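Teicoplanin pseudoaglycone deacetylases Orf2 (Actinoplanes teichomyceticus, PDB 3DFM) is a zinc-binding protein of the GlcNAc-PI de-N-acetylase (PIG-L) family that probably removes an acetyl group from the teicoplanin pseudoaglycone. Local coordinates at residues 21-26 and 183-188. Residues are numbered along the deposited sequence; the frame is centred on the assembly and turned at random.
Sequences VLSFGA and RLWEDL. With ZN (zinc ion), chain E.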
loop_
_atom_site.group_PDB
_atom_site.type_symbol
_atom_site.label_atom_id
_atom_site.label_comp_id
_atom_site.label_asym_id
_atom_site.label_seq_id
_atom_site.Cartn_x
_atom_site.Cartn_y
_atom_site.Cartn_z
ATOM N N VAL A 21 2.336 -6.180 -2.052
ATOM C CA VAL A 21 2.433 -7.636 -2.129
ATOM C C VAL A 21 1.053 -8.277 -1.859
ATOM O O VAL A 21 0.626 -9.167 -2.590
ATOM C CB VAL A 21 3.531 -8.178 -1.180
ATOM C CG1 VAL A 21 3.429 -9.692 -1.015
ATOM C CG2 VAL A 21 4.948 -7.773 -1.692
ATOM N N LEU A 22 0.370 -7.811 -0.815
ATOM C CA LEU A 22 -0.988 -8.293 -0.484
ATOM C C LEU A 22 -2.015 -8.079 -1.602
ATOM O O LEU A 22 -2.837 -8.962 -1.885
ATOM C CB LEU A 22 -1.486 -7.586 0.785
ATOM C CG LEU A 22 -0.875 -8.038 2.112
ATOM C CD1 LEU A 22 -1.069 -6.945 3.162
ATOM C CD2 LEU A 22 -1.515 -9.357 2.586
ATOM N N SER A 23 -1.971 -6.895 -2.227
ATOM C CA SER A 23 -2.976 -6.516 -3.224
ATOM C C SER A 23 -2.615 -6.838 -4.672
ATOM O O SER A 23 -3.504 -7.038 -5.510
ATOM C CB SER A 23 -3.289 -5.029 -3.126
ATOM O OG SER A 23 -3.520 -4.619 -1.793
ATOM N N PHE A 24 -1.323 -6.871 -4.976
ATOM C CA PHE A 24 -0.877 -6.948 -6.356
ATOM C C PHE A 24 0.339 -7.858 -6.504
ATOM O O PHE A 24 0.973 -7.872 -7.546
ATOM C CB PHE A 24 -0.588 -5.531 -6.875
ATOM C CG PHE A 24 -0.538 -5.422 -8.377
ATOM C CD1 PHE A 24 -1.592 -5.866 -9.165
ATOM C CD2 PHE A 24 0.574 -4.856 -9.004
ATOM C CE1 PHE A 24 -1.539 -5.765 -10.564
ATOM C CE2 PHE A 24 0.636 -4.751 -10.405
ATOM C CZ PHE A 24 -0.419 -5.204 -11.176
ATOM N N GLY A 25 0.645 -8.642 -5.470
ATOM C CA GLY A 25 1.788 -9.555 -5.505
ATOM C C GLY A 25 1.851 -10.454 -6.733
ATOM O O GLY A 25 2.938 -10.677 -7.280
ATOM N N ALA A 26 0.702 -10.978 -7.173
ATOM C CA ALA A 26 0.684 -11.924 -8.289
ATOM C C ALA A 26 0.995 -11.197 -9.597
ATOM O O ALA A 26 1.821 -11.664 -10.378
ATOM C CB ALA A 26 -0.655 -12.687 -8.373
ATOM N N ARG A 183 -2.833 2.930 -12.845
ATOM C CA ARG A 183 -3.906 2.013 -12.509
ATOM C C ARG A 183 -3.959 1.916 -10.984
ATOM O O ARG A 183 -2.937 2.097 -10.315
ATOM C CB ARG A 183 -3.653 0.621 -13.112
ATOM C CG ARG A 183 -3.747 0.547 -14.632
ATOM C CD ARG A 183 -3.729 -0.903 -15.140
ATOM N NE ARG A 183 -4.983 -1.598 -14.826
ATOM C CZ ARG A 183 -6.055 -1.590 -15.614
ATOM N NH1 ARG A 183 -6.024 -0.920 -16.762
ATOM N NH2 ARG A 183 -7.159 -2.233 -15.257
ATOM N N LEU A 184 -5.136 1.621 -10.440
ATOM C CA LEU A 184 -5.256 1.382 -8.997
ATOM C C LEU A 184 -5.626 -0.077 -8.734
ATOM O O LEU A 184 -6.498 -0.612 -9.398
ATOM C CB LEU A 184 -6.277 2.325 -8.341
ATOM C CG LEU A 184 -6.129 3.825 -8.635
ATOM C CD1 LEU A 184 -7.255 4.612 -7.992
ATOM C CD2 LEU A 184 -4.775 4.380 -8.204
ATOM N N TRP A 185 -4.952 -0.700 -7.768
ATOM C CA TRP A 185 -5.292 -2.044 -7.322
ATOM C C TRP A 185 -6.361 -2.001 -6.232
ATOM O O TRP A 185 -6.517 -1.001 -5.542
ATOM C CB TRP A 185 -4.054 -2.801 -6.826
ATOM C CG TRP A 185 -3.337 -2.259 -5.589
ATOM C CD1 TRP A 185 -3.848 -2.119 -4.311
ATOM C CD2 TRP A 185 -1.962 -1.871 -5.514
ATOM N NE1 TRP A 185 -2.876 -1.627 -3.469
ATOM C CE2 TRP A 185 -1.706 -1.477 -4.182
ATOM C CE3 TRP A 185 -0.914 -1.813 -6.454
ATOM C CZ2 TRP A 185 -0.444 -1.022 -3.762
ATOM C CZ3 TRP A 185 0.344 -1.351 -6.033
ATOM C CH2 TRP A 185 0.562 -0.958 -4.701
ATOM N N GLU A 186 -7.097 -3.097 -6.100
ATOM C CA GLU A 186 -8.070 -3.237 -5.039
ATOM C C GLU A 186 -7.323 -3.583 -3.760
ATOM O O GLU A 186 -6.659 -4.624 -3.697
ATOM C CB GLU A 186 -9.048 -4.350 -5.403
ATOM C CG GLU A 186 -10.088 -4.619 -4.338
ATOM C CD GLU A 186 -10.989 -5.793 -4.692
ATOM O OE1 GLU A 186 -10.493 -6.810 -5.237
ATOM O OE2 GLU A 186 -12.195 -5.694 -4.410
ATOM N N ASP A 187 -7.431 -2.715 -2.753
ATOM C CA ASP A 187 -6.706 -2.892 -1.479
ATOM C C ASP A 187 -7.110 -4.181 -0.767
ATOM O O ASP A 187 -8.294 -4.383 -0.475
ATOM C CB ASP A 187 -6.951 -1.713 -0.531
ATOM C CG ASP A 187 -6.687 -0.357 -1.181
ATOM O OD1 ASP A 187 -5.798 0.377 -0.700
ATOM O OD2 ASP A 187 -7.362 -0.036 -2.175
ATOM N N LEU A 188 -6.132 -5.040 -0.475
ATOM C CA LEU A 188 -6.392 -6.267 0.291
ATOM C C LEU A 188 -5.566 -6.309 1.572
ATOM O O LEU A 188 -4.433 -5.814 1.592
ATOM C CB LEU A 188 -6.118 -7.508 -0.562
ATOM C CG LEU A 188 -6.944 -7.723 -1.827
ATOM C CD1 LEU A 188 -6.401 -8.939 -2.576
ATOM C CD2 LEU A 188 -8.421 -7.877 -1.521
HETATM ZN ZN ZN E . -13.329 -7.261 -5.044
HETATM O O HOH W 1 -6.198 -6.528 -5.562
HETATM O O HOH W 2 -3.514 -3.235 1.043
HETATM O O HOH W 3 -14.029 -6.436 -7.326
#
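A buried contact, part polar and part aromatic, joins Ser-23 and Phe-24 on helix 19-33 to Trp-185 at the end of strand 182-185 and Leu-188 in the loop that follows. Ser-23 is the hub. Its OG, turned beside its own backbone N (chi1 -47°), accepts the nearly straight bond from Leu-188 N at 3.0 Å, and also bonds to Asp-19 O, a turn back in the helix. Its CB lies over the face of the Trp-185 five-membered ring, a CH-pi contact whose exact closeness is doubtful. Two waters extend the join: one spans Ser-23 O and Glu-186 O, the other Ser-23 OG and Leu-188 O. Leu-188 CD1 packs on the helix backbone, 3.6 Å from Leu-22 O. In the Rossmann-like alpha/beta fold of the PIG-L family, helix 19-33 follows the first strand, 9-14, and 182-185 is the fifth parallel strand. Beyond it, Glu-186 OE2 binds zinc with His-250, while Asp-187 OD1, second-shell, bonds His-164 ND1, a ligand of another zinc. Phe-24 CB touches Trp-185 CE3 at 3.8 Å, the side chains slanting across each other and the phenyl leading away. Replacing Trp-185 with an alanine would probably leave Ser-23 CB and Phe-24 CB without their aromatic partner and open a gap beside the helix.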